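Local coordinates for protein alpha-L-rhamnosidase (Aspergillus terreus, PDB 6GSZ) that probably hydrolyses terminal non-reducing alpha-L-rhamnose residues of alpha-L-rhamnosides, as a calcium-binding glycosidase, at residues F138-S143 / L193-N198; Y269-E274 / T380-G385; S602-L607 / L663-F668. One frame throughout, in Å; residues are numbered along the deposited sequence.

The three contacts follow one another along the chain, each closing before the next opens. Contact 1 pairs strand 132-140 with strand 196-205 in a five-stranded antiparallel sheet, and contact 2 ties the end of strand 266-270 to that of strand 376-380; their centres are about 32 Å apart, on the same side of the molecule. Contact 3 lies on the opposite side, with its centre about 66 Å from that of contact 1 and about 61 Å from that of contact 2, and packs the end of helix 656-664 on helix 598-619. Contacts 1 and 2 thus belong to the beta regions and contact 3 to the six-hairpin glycosidase domain, far from both, each with a calcium ion at its margin.

Contact 1 (F138-S143 / L193-N198); sequences FSVDDS and LKQGPN. With CA (calcium ion), chain Y.
With CG set between its backbone N and carbonyl carbon (chi1 59°), Phe-138 lays its ring over Asn-198, whose CG points the other way from its carbonyl carbon (chi1 -70°) and leaves CB against the ring. This is a CH-pi contact: Asn-198 CB sits over one face, offset toward the rim, 3.5 Å from Phe-138 CZ. Leu-193 closes in at the ring's edge, its CD2 3.9 Å from Phe-138 CZ. The Asn-198 amide, close to parallel with the ring, is held by Lys-194 of its own segment: OD1 accepts from Lys-194 N in the carbonyl plane, on a lone pair (2.9 Å), and ND2 donates to Lys-194 O (2.8 Å); OD1 also accepts from Asn-162. Val-140 CG2 packs beside ND2.

The backbones belong to neighbouring antiparallel strands of a beta-sandwich; Phe-138 also touches Leu-233 and Ile-245 of the facing sheet. Phe-138/Asn-198 and Val-140/Gly-196 are hydrogen-bonded pairs, with the non-hydrogen-bonded pair Ser-139/Pro-197 between them. Beyond the last pair the chain bends at Asp-141, and Gln-195 follows it with a side chain folded back at chi2. Gln-195 NE2 gives Asp-142 O a fairly straight bond of 2.9 Å, arriving from above the carbonyl plane, and a weak one to Val-140 O. Next to this turn, Asp-141 O binds a calcium ion at 2.3 Å, which also holds a water.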
loop_
_atom_site.group_PDB
_atom_site.type_symbol
_atom_site.label_atom_id
_atom_site.label_comp_id
_atom_site.label_asym_id
_atom_site.label_seq_id
_atom_site.Cartn_x
_atom_site.Cartn_y
_atom_site.Cartn_z
ATOM N N PHE A 138 -4.899 -34.614 -16.120
ATOM C CA PHE A 138 -4.579 -34.410 -17.547
ATOM C C PHE A 138 -3.265 -35.122 -17.826
ATOM O O PHE A 138 -2.580 -35.538 -16.909
ATOM C CB PHE A 138 -4.497 -32.914 -17.890
ATOM C CG PHE A 138 -3.470 -32.130 -17.110
ATOM C CD1 PHE A 138 -3.770 -31.654 -15.849
ATOM C CD2 PHE A 138 -2.220 -31.834 -17.653
ATOM C CE1 PHE A 138 -2.857 -30.908 -15.141
ATOM C CE2 PHE A 138 -1.299 -31.083 -16.931
ATOM C CZ PHE A 138 -1.625 -30.621 -15.681
ATOM N N SER A 139 -2.925 -35.173 -19.103
ATOM C CA SER A 139 -1.762 -35.867 -19.583
ATOM C C SER A 139 -0.864 -34.912 -20.344
ATOM O O SER A 139 -1.357 -34.133 -21.165
ATOM C CB SER A 139 -2.184 -36.943 -20.533
ATOM O OG SER A 139 -2.894 -37.913 -19.839
ATOM N N VAL A 140 0.438 -35.056 -20.125
ATOM C CA VAL A 140 1.448 -34.415 -20.943
ATOM C C VAL A 140 2.290 -35.545 -21.529
ATOM O O VAL A 140 3.193 -36.048 -20.889
ATOM C CB VAL A 140 2.270 -33.411 -20.123
ATOM C CG1 VAL A 140 3.310 -32.733 -20.996
ATOM C CG2 VAL A 140 1.387 -32.369 -19.476
ATOM N N ASP A 141 1.919 -35.992 -22.724
ATOM C CA ASP A 141 2.536 -37.228 -23.275
ATOM C C ASP A 141 3.580 -36.961 -24.370
ATOM O O ASP A 141 3.954 -37.843 -25.138
ATOM C CB ASP A 141 1.459 -38.166 -23.795
ATOM C CG ASP A 141 0.444 -38.564 -22.738
ATOM O OD1 ASP A 141 0.860 -38.992 -21.594
ATOM O OD2 ASP A 141 -0.745 -38.456 -23.068
ATOM N N ASP A 142 4.039 -35.728 -24.446
ATOM C CA ASP A 142 5.082 -35.253 -25.370
ATOM C C ASP A 142 6.149 -34.559 -24.522
ATOM O O ASP A 142 5.852 -34.068 -23.423
ATOM C CB ASP A 142 4.459 -34.306 -26.402
ATOM C CG ASP A 142 3.312 -34.901 -27.223
ATOM O OD1 ASP A 142 3.587 -35.765 -28.063
ATOM O OD2 ASP A 142 2.144 -34.479 -27.020
ATOM N N SER A 143 7.376 -34.483 -25.030
ATOM C CA SER A 143 8.400 -33.683 -24.363
ATOM C C SER A 143 7.984 -32.205 -24.398
ATOM O O SER A 143 7.392 -31.723 -25.382
ATOM C CB SER A 143 9.744 -33.892 -24.978
ATOM O OG SER A 143 9.697 -33.492 -26.318
ATOM N N LEU A 193 5.229 -29.817 -13.303
ATOM C CA LEU A 193 4.695 -30.894 -14.119
ATOM C C LEU A 193 5.628 -32.103 -14.092
ATOM O O LEU A 193 6.829 -32.030 -13.755
ATOM C CB LEU A 193 4.518 -30.437 -15.557
ATOM C CG LEU A 193 3.545 -29.296 -15.804
ATOM C CD1 LEU A 193 3.565 -28.921 -17.295
ATOM C CD2 LEU A 193 2.159 -29.727 -15.420
ATOM N N LYS A 194 5.051 -33.232 -14.490
ATOM C CA LYS A 194 5.844 -34.400 -14.802
ATOM C C LYS A 194 5.351 -34.978 -16.126
ATOM O O LYS A 194 4.286 -34.634 -16.677
ATOM C CB LYS A 194 5.834 -35.374 -13.621
ATOM C CG LYS A 194 4.462 -35.664 -13.049
ATOM C CD LYS A 194 4.462 -36.491 -11.765
ATOM C CE LYS A 194 3.045 -36.769 -11.303
ATOM N NZ LYS A 194 3.006 -37.671 -10.126
ATOM N N GLN A 195 6.202 -35.815 -16.696
ATOM C CA GLN A 195 5.880 -36.491 -17.914
ATOM C C GLN A 195 4.731 -37.462 -17.646
ATOM O O GLN A 195 4.741 -38.176 -16.660
ATOM C CB GLN A 195 7.123 -37.268 -18.365
ATOM C CG GLN A 195 7.103 -37.595 -19.834
ATOM C CD GLN A 195 7.165 -36.330 -20.650
ATOM O OE1 GLN A 195 8.151 -35.614 -20.626
ATOM N NE2 GLN A 195 6.107 -36.052 -21.388
ATOM N N GLY A 196 3.743 -37.462 -18.531
ATOM C CA GLY A 196 2.646 -38.392 -18.391
ATOM C C GLY A 196 1.509 -37.774 -17.578
ATOM O O GLY A 196 1.094 -36.641 -17.801
ATOM N N PRO A 197 0.954 -38.510 -16.606
ATOM C CA PRO A 197 -0.231 -38.041 -15.870
ATOM C C PRO A 197 0.098 -36.940 -14.868
ATOM O O PRO A 197 1.123 -37.028 -14.201
ATOM C CB PRO A 197 -0.769 -39.323 -15.188
ATOM C CG PRO A 197 0.405 -40.223 -15.110
ATOM C CD PRO A 197 1.365 -39.864 -16.215
ATOM N N ASN A 198 -0.803 -35.960 -14.770
ATOM C CA ASN A 198 -0.666 -34.816 -13.867
ATOM C C ASN A 198 -2.033 -34.508 -13.249
ATOM O O ASN A 198 -3.075 -34.841 -13.839
ATOM C CB ASN A 198 -0.165 -33.560 -14.584
ATOM C CG ASN A 198 1.283 -33.648 -15.027
ATOM O OD1 ASN A 198 2.183 -33.167 -14.315
ATOM N ND2 ASN A 198 1.523 -34.252 -16.200
HETATM CA CA CA Y . 4.390 -40.022 -25.831
HETATM O O HOH W 1 5.528 -40.259 -23.932
#

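Contact 2 (Y269-E274 / T380-G385); sequences YDSRLE and TLSGEG. With CA (calcium ion), chain J.
A parallel beta bridge, Asp-270 with Thr-380, joins the ends of strands 266-270 and 376-380, linking the N-terminal family region of the enzyme to its concanavalin-like region. Thr-380 N donates to Tyr-269 O at 2.9 Å in a nearly straight bond. Thr-380 O then takes two donors from Ser-271: the backbone N at 3.0 Å and the hydroxyl OG at 2.6 Å, the latter in the carbonyl plane on a lone pair. Ser-271 can offer both because OG is tucked between its own N and carbonyl carbon (chi1 68°); the same hydroxyl is also hydrogen-bonded to Gln-387.

Past the bridge the first segment curls into a short 3-10 turn, stitched by an Asx turn in which Asp-270 OD1 accepts from Arg-272 N. The guanidinium returns to that carboxylate side-on, Arg-272 NE to Asp-270 OD1 (2.9 Å) on the syn lone pair and Arg-272 NH2 to Asp-270 OD2 (2.9 Å) in a salt bridge. Thr-380 CG2 lies over one face of the guanidinium, 3.7 Å from Arg-272 NE, while Thr-380 OG1 turns to Thr-351.

Farther along, Tyr-269 OH donates to Glu-274 OE2, and a water spans Glu-274 OE1 and the hydroxyl of Ser-382, which also makes an ST turn with Glu-384 N. In one of its two modelled conformers Glu-384 chelates a calcium ion with both oxygens, OE1 at 2.4 Å from the metal. Waters of that ion donate to Ser-271 O, Arg-272 O and Glu-274 O, the carbonyls of the turn. In that conformer the metal joins the two segments through its water shell, and its charge probably offsets the nearby carboxylates of Glu-274 and Glu-384.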
loop_
_atom_site.group_PDB
_atom_site.type_symbol
_atom_site.label_atom_id
_atom_site.label_comp_id
_atom_site.label_asym_id
_atom_site.label_seq_id
_atom_site.Cartn_x
_atom_site.Cartn_y
_atom_site.Cartn_z
ATOM N N TYR A 269 -11.176 -24.842 10.618
ATOM C CA TYR A 269 -10.533 -25.906 9.851
ATOM C C TYR A 269 -10.671 -27.204 10.639
ATOM O O TYR A 269 -10.217 -27.267 11.779
ATOM C CB TYR A 269 -9.064 -25.536 9.646
ATOM C CG TYR A 269 -8.279 -26.447 8.751
ATOM C CD1 TYR A 269 -7.664 -27.590 9.245
ATOM C CD2 TYR A 269 -8.118 -26.170 7.407
ATOM C CE1 TYR A 269 -6.903 -28.417 8.426
ATOM C CE2 TYR A 269 -7.364 -26.981 6.581
ATOM C CZ TYR A 269 -6.753 -28.121 7.082
ATOM O OH TYR A 269 -6.039 -28.926 6.247
ATOM N N ASP A 270 -11.166 -28.238 9.967
ATOM C CA ASP A 270 -11.312 -29.582 10.580
ATOM C C ASP A 270 -10.359 -30.519 9.856
ATOM O O ASP A 270 -10.690 -31.012 8.773
ATOM C CB ASP A 270 -12.752 -30.079 10.571
ATOM C CG ASP A 270 -12.938 -31.387 11.316
ATOM O OD1 ASP A 270 -11.901 -32.021 11.689
ATOM O OD2 ASP A 270 -14.140 -31.747 11.514
ATOM N N SER A 271 -9.193 -30.778 10.457
ATOM C CA SER A 271 -8.158 -31.551 9.770
ATOM C C SER A 271 -8.572 -33.022 9.558
ATOM O O SER A 271 -7.972 -33.723 8.744
ATOM C CB SER A 271 -6.829 -31.479 10.513
ATOM O OG SER A 271 -6.874 -32.162 11.763
ATOM N N ARG A 272 -9.614 -33.475 10.259
ATOM C CA ARG A 272 -10.133 -34.807 10.068
ATOM C C ARG A 272 -10.717 -34.982 8.662
ATOM O O ARG A 272 -10.886 -36.120 8.185
ATOM C CB ARG A 272 -11.191 -35.156 11.123
ATOM C CG ARG A 272 -10.644 -35.181 12.539
ATOM C CD ARG A 272 -11.739 -35.295 13.562
ATOM N NE ARG A 272 -12.656 -34.160 13.530
ATOM C CZ ARG A 272 -13.726 -34.007 14.288
ATOM N NH1 ARG A 272 -14.070 -34.960 15.156
ATOM N NH2 ARG A 272 -14.486 -32.940 14.114
ATOM N N LEU A 273 -11.052 -33.866 8.016
ATOM C CA LEU A 273 -11.672 -33.890 6.688
ATOM C C LEU A 273 -10.661 -33.681 5.554
ATOM O O LEU A 273 -11.086 -33.561 4.421
ATOM C CB LEU A 273 -12.811 -32.866 6.648
ATOM C CG LEU A 273 -13.952 -33.137 7.615
ATOM C CD1 LEU A 273 -15.007 -32.045 7.575
ATOM C CD2 LEU A 273 -14.575 -34.498 7.312
ATOM N N GLU A 274 -9.356 -33.726 5.841
ATOM C CA GLU A 274 -8.360 -33.672 4.799
ATOM C C GLU A 274 -8.489 -34.907 3.918
ATOM O O GLU A 274 -8.654 -36.026 4.430
ATOM C CB GLU A 274 -6.950 -33.602 5.389
ATOM C CG GLU A 274 -6.635 -32.254 6.006
ATOM C CD GLU A 274 -5.401 -32.177 6.899
ATOM O OE1 GLU A 274 -4.734 -33.214 7.130
ATOM O OE2 GLU A 274 -5.149 -31.091 7.430
ATOM N N THR A 380 -9.268 -28.021 14.377
ATOM C CA THR A 380 -9.565 -29.327 14.990
ATOM C C THR A 380 -8.483 -30.324 14.556
ATOM O O THR A 380 -8.244 -30.559 13.334
ATOM C CB THR A 380 -10.959 -29.832 14.679
ATOM O OG1 THR A 380 -11.895 -28.870 15.160
ATOM C CG2 THR A 380 -11.217 -31.203 15.288
ATOM N N LEU A 381 -7.832 -30.906 15.572
ATOM C CA LEU A 381 -6.703 -31.831 15.424
ATOM C C LEU A 381 -7.194 -33.195 14.914
ATOM O O LEU A 381 -8.365 -33.582 15.115
ATOM C CB LEU A 381 -6.045 -32.022 16.794
ATOM C CG LEU A 381 -5.345 -30.783 17.340
ATOM C CD1 LEU A 381 -5.472 -30.700 18.855
ATOM C CD2 LEU A 381 -3.897 -30.769 16.908
ATOM N N SER A 382 -6.288 -33.938 14.282
ATOM C CA SER A 382 -6.598 -35.260 13.725
ATOM C C SER A 382 -5.985 -36.401 14.551
ATOM O O SER A 382 -6.372 -37.550 14.321
ATOM C CB SER A 382 -6.109 -35.382 12.314
ATOM O OG SER A 382 -4.694 -35.437 12.304
ATOM N N GLY A 383 -5.045 -36.077 15.449
ATOM C CA GLY A 383 -4.168 -37.029 16.233
ATOM C C GLY A 383 -3.304 -37.921 15.376
ATOM O O GLY A 383 -2.784 -38.941 15.896
ATOM N N GLU A 384 -3.190 -37.569 14.082
ATOM C CA GLU A 384 -2.339 -38.256 13.100
ATOM C C GLU A 384 -1.004 -37.516 13.034
ATOM O O GLU A 384 -0.648 -36.914 12.001
ATOM C CB GLU A 384 -2.948 -38.257 11.697
ATOM C CG GLU A 384 -4.323 -38.891 11.606
ATOM C CD GLU A 384 -5.041 -38.756 10.274
ATOM O OE1 GLU A 384 -4.510 -38.224 9.265
ATOM O OE2 GLU A 384 -6.195 -39.130 10.271
ATOM N N GLY A 385 -0.317 -37.494 14.180
ATOM C CA GLY A 385 1.019 -36.978 14.264
ATOM C C GLY A 385 1.041 -35.462 14.314
ATOM O O GLY A 385 0.021 -34.818 14.590
HETATM CA CA CA J . -6.714 -38.150 8.236
HETATM O O HOH W 2 -12.392 -26.622 13.851
HETATM O O HOH W 3 -6.272 -35.932 8.828
HETATM O O HOH W 4 -8.530 -37.189 6.864
HETATM O O HOH W 5 -8.631 -38.021 9.707
HETATM O O HOH W 6 -3.988 -34.813 9.679
HETATM O O HOH W 7 -5.450 -37.936 6.222
#

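Contact 3 (S602-L607 / L663-F668); sequences SDAYLL and LYFDLF. With CA (calcium ion), chain Q; MAN (alpha-D-mannopyranose), chain C.
Phe-665 meets Ala-604 and Tyr-605 through one side of its ring. Its CB points toward helix 598-619, and CG stands opposite the carbonyl carbon (chi1 -61°), which carries the ring across. Phe-665 CD2 arrives first, 3.3 Å from Ala-604 O in an oblique approach, and 3.9 Å from Ala-604 CB, which lies at the ring edge in its plane. CE2 continues along the same peptide, CE1 on the other side reaches the edge of the Tyr-664 ring, and Phe-665 CZ ends over the centre of the Tyr-605 ring, 4.1 Å from Tyr-605 CE2. The two rings form a T-shaped pair, the edge of Phe-665 to the face of Tyr-605, with centroids 5.2 Å apart and planes at 82°. The Tyr-605 hydroxyl is hydrogen-bonded to Ala-697 O and His-700, which fixes the far end of the ring.

Two residues on, Leu-667 packs beside it: CD1 rests on the Ala-604 backbone and Leu-667 CD2 lies 4.0 Å from Leu-607 CG. Here helix 656-664 ends against helix 598-619 within the six-hairpin glycosidase domain, the (alpha/alpha)6 barrel usual for catalysis in GH78 rhamnosidases. Asp-666, with positive phi, closes the helix in a Schellman motif, and its carboxylate forms a salt bridge with Lys-708. Asp-666 O binds a calcium ion at 2.3 Å, and the ion is chelated by O2 and O3 of a glycan mannose; mannose O4 also donates to Phe-668 O at 3.2 Å.

No hydrogen bond crosses between the segments, so the buried side relies on apolar packing and the edge-to-face pair, probably a mildly favourable electrostatic match. Polar partners lie at the turn instead: metal for Asp-666 O, water for Phe-665 O, water and mannose for Phe-668 O.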
loop_
_atom_site.group_PDB
_atom_site.type_symbol
_atom_site.label_atom_id
_atom_site.label_comp_id
_atom_site.label_asym_id
_atom_site.label_seq_id
_atom_site.Cartn_x
_atom_site.Cartn_y
_atom_site.Cartn_z
ATOM N N SER A 602 -13.013 22.493 3.938
ATOM C CA SER A 602 -13.355 22.020 2.606
ATOM C C SER A 602 -12.915 22.993 1.505
ATOM O O SER A 602 -12.422 22.595 0.449
ATOM C CB SER A 602 -14.847 21.722 2.544
ATOM O OG SER A 602 -15.219 20.629 3.384
ATOM N N ASP A 603 -13.185 24.278 1.740
ATOM C CA ASP A 603 -12.822 25.287 0.757
ATOM C C ASP A 603 -11.310 25.385 0.602
ATOM O O ASP A 603 -10.827 25.572 -0.554
ATOM C CB ASP A 603 -13.384 26.644 1.170
ATOM C CG ASP A 603 -14.889 26.783 0.995
ATOM O OD1 ASP A 603 -15.507 25.914 0.303
ATOM O OD2 ASP A 603 -15.455 27.776 1.546
ATOM N N ALA A 604 -10.582 25.215 1.710
ATOM C CA ALA A 604 -9.104 25.217 1.615
ATOM C C ALA A 604 -8.648 24.082 0.691
ATOM O O ALA A 604 -7.812 24.298 -0.201
ATOM C CB ALA A 604 -8.476 25.122 2.968
ATOM N N TYR A 605 -9.226 22.877 0.900
ATOM C CA TYR A 605 -8.868 21.751 0.068
ATOM C C TYR A 605 -9.358 21.872 -1.398
ATOM O O TYR A 605 -8.703 21.346 -2.318
ATOM C CB TYR A 605 -9.313 20.431 0.701
ATOM C CG TYR A 605 -8.297 19.859 1.645
ATOM C CD1 TYR A 605 -8.245 20.253 2.978
ATOM C CD2 TYR A 605 -7.355 18.949 1.201
ATOM C CE1 TYR A 605 -7.324 19.716 3.862
ATOM C CE2 TYR A 605 -6.413 18.419 2.075
ATOM C CZ TYR A 605 -6.391 18.800 3.409
ATOM O OH TYR A 605 -5.440 18.267 4.258
ATOM N N LEU A 606 -10.472 22.594 -1.621
ATOM C CA LEU A 606 -10.913 22.902 -2.988
ATOM C C LEU A 606 -9.849 23.759 -3.691
ATOM O O LEU A 606 -9.515 23.489 -4.842
ATOM C CB LEU A 606 -12.282 23.594 -2.953
ATOM C CG LEU A 606 -12.670 24.374 -4.210
ATOM C CD1 LEU A 606 -12.770 23.469 -5.415
ATOM C CD2 LEU A 606 -13.956 25.155 -4.000
ATOM N N LEU A 607 -9.358 24.789 -3.008
ATOM C CA LEU A 607 -8.304 25.617 -3.581
ATOM C C LEU A 607 -7.058 24.758 -3.866
ATOM O O LEU A 607 -6.453 24.871 -4.915
ATOM C CB LEU A 607 -7.981 26.764 -2.627
ATOM C CG LEU A 607 -8.745 28.069 -2.822
ATOM C CD1 LEU A 607 -8.413 28.687 -4.146
ATOM C CD2 LEU A 607 -10.214 27.943 -2.726
ATOM N N LEU A 663 -2.030 28.665 5.486
ATOM C CA LEU A 663 -0.599 28.866 5.416
ATOM C C LEU A 663 0.030 27.937 4.378
ATOM O O LEU A 663 0.801 28.373 3.522
ATOM C CB LEU A 663 0.032 28.663 6.793
ATOM C CG LEU A 663 -0.229 29.799 7.788
ATOM C CD1 LEU A 663 0.211 29.386 9.189
ATOM C CD2 LEU A 663 0.478 31.070 7.351
ATOM N N TYR A 664 -0.290 26.644 4.418
ATOM C CA TYR A 664 0.361 25.713 3.496
ATOM C C TYR A 664 -0.127 25.940 2.058
ATOM O O TYR A 664 0.642 25.761 1.084
ATOM C CB TYR A 664 0.086 24.265 3.910
ATOM C CG TYR A 664 1.026 23.298 3.264
ATOM C CD1 TYR A 664 2.349 23.257 3.639
ATOM C CD2 TYR A 664 0.610 22.486 2.223
ATOM C CE1 TYR A 664 3.244 22.417 3.003
ATOM C CE2 TYR A 664 1.489 21.637 1.576
ATOM C CZ TYR A 664 2.811 21.591 1.990
ATOM O OH TYR A 664 3.727 20.803 1.379
ATOM N N PHE A 665 -1.418 26.292 1.915
ATOM C CA PHE A 665 -2.039 26.466 0.611
ATOM C C PHE A 665 -1.890 27.899 0.059
ATOM O O PHE A 665 -2.371 28.186 -1.040
ATOM C CB PHE A 665 -3.510 26.037 0.653
ATOM C CG PHE A 665 -3.781 24.582 1.007
ATOM C CD1 PHE A 665 -2.855 23.571 0.813
ATOM C CD2 PHE A 665 -4.998 24.254 1.561
ATOM C CE1 PHE A 665 -3.151 22.253 1.140
ATOM C CE2 PHE A 665 -5.294 22.951 1.913
ATOM C CZ PHE A 665 -4.365 21.962 1.704
ATOM N N ASP A 666 -1.230 28.777 0.825
ATOM C CA ASP A 666 -0.862 30.157 0.392
ATOM C C ASP A 666 -2.127 30.967 0.052
ATOM O O ASP A 666 -2.259 31.558 -1.025
ATOM C CB ASP A 666 0.143 30.131 -0.766
ATOM C CG ASP A 666 1.490 29.539 -0.425
ATOM O OD1 ASP A 666 2.077 29.954 0.600
ATOM O OD2 ASP A 666 1.976 28.706 -1.213
ATOM N N LEU A 667 -3.061 31.031 1.010
ATOM C CA LEU A 667 -4.374 31.638 0.780
ATOM C C LEU A 667 -4.532 33.025 1.436
ATOM O O LEU A 667 -5.581 33.621 1.291
ATOM C CB LEU A 667 -5.475 30.699 1.307
ATOM C CG LEU A 667 -5.490 29.316 0.652
ATOM C CD1 LEU A 667 -6.630 28.461 1.178
ATOM C CD2 LEU A 667 -5.582 29.434 -0.859
ATOM N N PHE A 668 -3.494 33.537 2.113
ATOM C CA PHE A 668 -3.563 34.887 2.710
ATOM C C PHE A 668 -3.347 35.903 1.600
ATOM O O PHE A 668 -2.697 35.609 0.599
ATOM C CB PHE A 668 -2.542 35.061 3.842
ATOM C CG PHE A 668 -2.932 34.337 5.099
ATOM C CD1 PHE A 668 -3.774 34.918 6.029
ATOM C CD2 PHE A 668 -2.508 33.031 5.320
ATOM C CE1 PHE A 668 -4.195 34.213 7.148
ATOM C CE2 PHE A 668 -2.923 32.348 6.448
ATOM C CZ PHE A 668 -3.730 32.948 7.377
HETATM CA CA CA Q . -2.119 32.169 -3.267
HETATM C C1 MAN C . 2.169 33.720 -3.657
HETATM C C2 MAN C . 0.708 33.427 -4.063
HETATM C C3 MAN C . -0.135 34.609 -3.501
HETATM C C4 MAN C . 0.167 34.909 -2.013
HETATM C C5 MAN C . 1.673 35.086 -1.781
HETATM C C6 MAN C . 2.046 35.398 -0.323
HETATM O O2 MAN C . 0.206 32.064 -3.722
HETATM O O3 MAN C . -1.545 34.373 -3.752
HETATM O O4 MAN C . -0.440 36.130 -1.544
HETATM O O5 MAN C . 2.319 33.897 -2.232
HETATM O O6 MAN C . 1.405 34.503 0.598
HETATM O O HOH W 8 -1.839 29.868 -3.348
HETATM O O HOH W 9 -3.272 34.102 -1.686
HETATM O O HOH W 10 -1.558 31.814 -5.637
HETATM O O HOH W 11 -3.922 32.180 -4.251
#